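Local atomic coordinates of 23S rRNA-specific endonuclease VapC20 (Mycobacterium tuberculosis H37Rv, PDB entry 5WZF), a protein that cleaves 23S rRNA within the sarcin-ricin loop, as the magnesium-dependent toxin of a type II toxin-antitoxin system. Residues 19-24 against 37-42. Numbering follows the deposited sequence.
Sequences TSFWAA and KRLWAS
Phe-21 reaches helix 33-41 between Leu-39 and Trp-40. Its CG lies anti to the backbone N (chi1 -177°), sending the ring toward that helix. At one rim, near the ring plane, Phe-21 CE1 meets Leu-39 CB at 3.8 Å. Phe-21 CE2, beyond CZ, comes within 3.6 Å of Trp-40 CE3, obliquely. The two aromatic side chains run at about a right angle in their lengths, but the rings are not a T-shaped pair.

The second aromatic pair is Trp-22 with Trp-40. Their benzo rings meet obliquely, with planes at 61° and centroids 5.5 Å apart. Trp-22 CH2 lies 3.7 Å from Trp-40 CH2. Trp-40 uses the CE3-CZ3-CH2 side of its indole for both partners. The contact is apolar throughout. NE1 of Trp-22 faces away from the pair and hydrogen-bonds to Thr-49 OG1 of strand 46-50.

The axes of segments 19-24 and 37-41 come within 10.8 Å, with 108° between their directions, and these large side chains bridge them. Asp-18, a predicted magnesium ligand, joins strand 14-17 of the parallel PIN-domain sheet to helix 19-25. Trp-22 also packs on Val-53 and Thr-57 of helix 51-63. Tyr-127 of strand 125-127 meets the Phe-21 ring, and its OH hydrogen-bonds to Leu-39 O.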
# COMPACT_ATOMS: atom_id res chain seq x y z
N THR B 19 1.30 8.10 -7.01
CA THR B 19 2.51 8.14 -6.20
C THR B 19 3.73 8.69 -6.95
O THR B 19 4.51 9.46 -6.39
CB THR B 19 2.85 6.74 -5.69
OG1 THR B 19 1.70 6.21 -5.01
CG2 THR B 19 4.05 6.75 -4.74
N SER B 20 3.89 8.28 -8.20
CA SER B 20 5.04 8.71 -8.98
C SER B 20 5.08 10.23 -9.09
O SER B 20 6.15 10.84 -9.09
CB SER B 20 5.04 8.07 -10.37
OG SER B 20 3.81 8.30 -11.04
N PHE B 21 3.91 10.85 -9.16
CA PHE B 21 3.85 12.31 -9.25
C PHE B 21 4.06 12.97 -7.88
O PHE B 21 4.84 13.91 -7.77
CB PHE B 21 2.52 12.78 -9.84
CG PHE B 21 2.44 14.27 -10.02
CD1 PHE B 21 2.89 14.87 -11.19
CD2 PHE B 21 1.95 15.08 -9.01
CE1 PHE B 21 2.84 16.24 -11.35
CE2 PHE B 21 1.90 16.45 -9.16
CZ PHE B 21 2.34 17.03 -10.33
N TRP B 22 3.36 12.48 -6.86
CA TRP B 22 3.51 13.03 -5.52
C TRP B 22 4.97 12.99 -5.06
O TRP B 22 5.47 13.94 -4.46
CB TRP B 22 2.66 12.27 -4.50
CG TRP B 22 1.17 12.47 -4.53
CD1 TRP B 22 0.22 11.49 -4.50
CD2 TRP B 22 0.46 13.71 -4.55
NE1 TRP B 22 -1.03 12.04 -4.51
CE2 TRP B 22 -0.92 13.40 -4.55
CE3 TRP B 22 0.84 15.06 -4.59
CZ2 TRP B 22 -1.91 14.38 -4.58
CZ3 TRP B 22 -0.14 16.03 -4.62
CH2 TRP B 22 -1.50 15.69 -4.61
N ALA B 23 5.63 11.88 -5.34
CA ALA B 23 7.02 11.68 -4.95
C ALA B 23 7.94 12.67 -5.65
O ALA B 23 8.89 13.17 -5.05
CB ALA B 23 7.46 10.26 -5.23
N ALA B 24 7.67 12.93 -6.92
CA ALA B 24 8.45 13.90 -7.67
C ALA B 24 8.20 15.32 -7.16
O ALA B 24 9.11 16.13 -7.10
CB ALA B 24 8.13 13.81 -9.16
N LYS B 37 6.43 20.29 -10.85
CA LYS B 37 6.00 21.62 -10.43
C LYS B 37 5.28 22.35 -11.56
O LYS B 37 4.30 23.05 -11.32
CB LYS B 37 7.18 22.45 -9.94
CG LYS B 37 7.70 22.04 -8.57
CD LYS B 37 8.54 23.14 -7.95
CE LYS B 37 9.74 23.48 -8.81
NZ LYS B 37 10.61 24.50 -8.16
N ARG B 38 5.76 22.18 -12.79
CA ARG B 38 5.12 22.81 -13.94
C ARG B 38 3.73 22.23 -14.16
O ARG B 38 2.77 22.97 -14.42
CB ARG B 38 5.98 22.64 -15.20
CG ARG B 38 7.28 23.43 -15.17
CD ARG B 38 7.93 23.49 -16.54
NE ARG B 38 8.33 22.18 -17.04
CZ ARG B 38 9.49 21.60 -16.77
NH1 ARG B 38 10.39 22.22 -16.00
NH2 ARG B 38 9.77 20.40 -17.26
N LEU B 39 3.61 20.91 -14.06
CA LEU B 39 2.32 20.25 -14.20
C LEU B 39 1.36 20.66 -13.10
O LEU B 39 0.17 20.85 -13.34
CB LEU B 39 2.50 18.73 -14.19
CG LEU B 39 3.03 18.11 -15.49
CD1 LEU B 39 3.39 16.65 -15.27
CD2 LEU B 39 2.00 18.26 -16.59
N TRP B 40 1.88 20.76 -11.88
CA TRP B 40 1.07 21.16 -10.73
C TRP B 40 0.48 22.56 -10.93
O TRP B 40 -0.64 22.83 -10.51
CB TRP B 40 1.92 21.13 -9.45
CG TRP B 40 1.13 21.26 -8.19
CD1 TRP B 40 1.17 22.29 -7.30
CD2 TRP B 40 0.16 20.33 -7.68
NE1 TRP B 40 0.30 22.06 -6.26
CE2 TRP B 40 -0.33 20.86 -6.48
CE3 TRP B 40 -0.33 19.10 -8.13
CZ2 TRP B 40 -1.29 20.21 -5.71
CZ3 TRP B 40 -1.28 18.45 -7.37
CH2 TRP B 40 -1.75 19.01 -6.17
N ALA B 41 1.25 23.43 -11.58
CA ALA B 41 0.82 24.81 -11.79
C ALA B 41 -0.26 24.91 -12.86
O ALA B 41 -1.03 25.87 -12.87
CB ALA B 41 2.02 25.68 -12.16
N SER B 42 -0.33 23.93 -13.75
CA SER B 42 -1.30 23.97 -14.84
C SER B 42 -2.42 22.94 -14.67
O SER B 42 -3.16 22.65 -15.60
CB SER B 42 -0.61 23.75 -16.19
OG SER B 42 -0.03 22.46 -16.26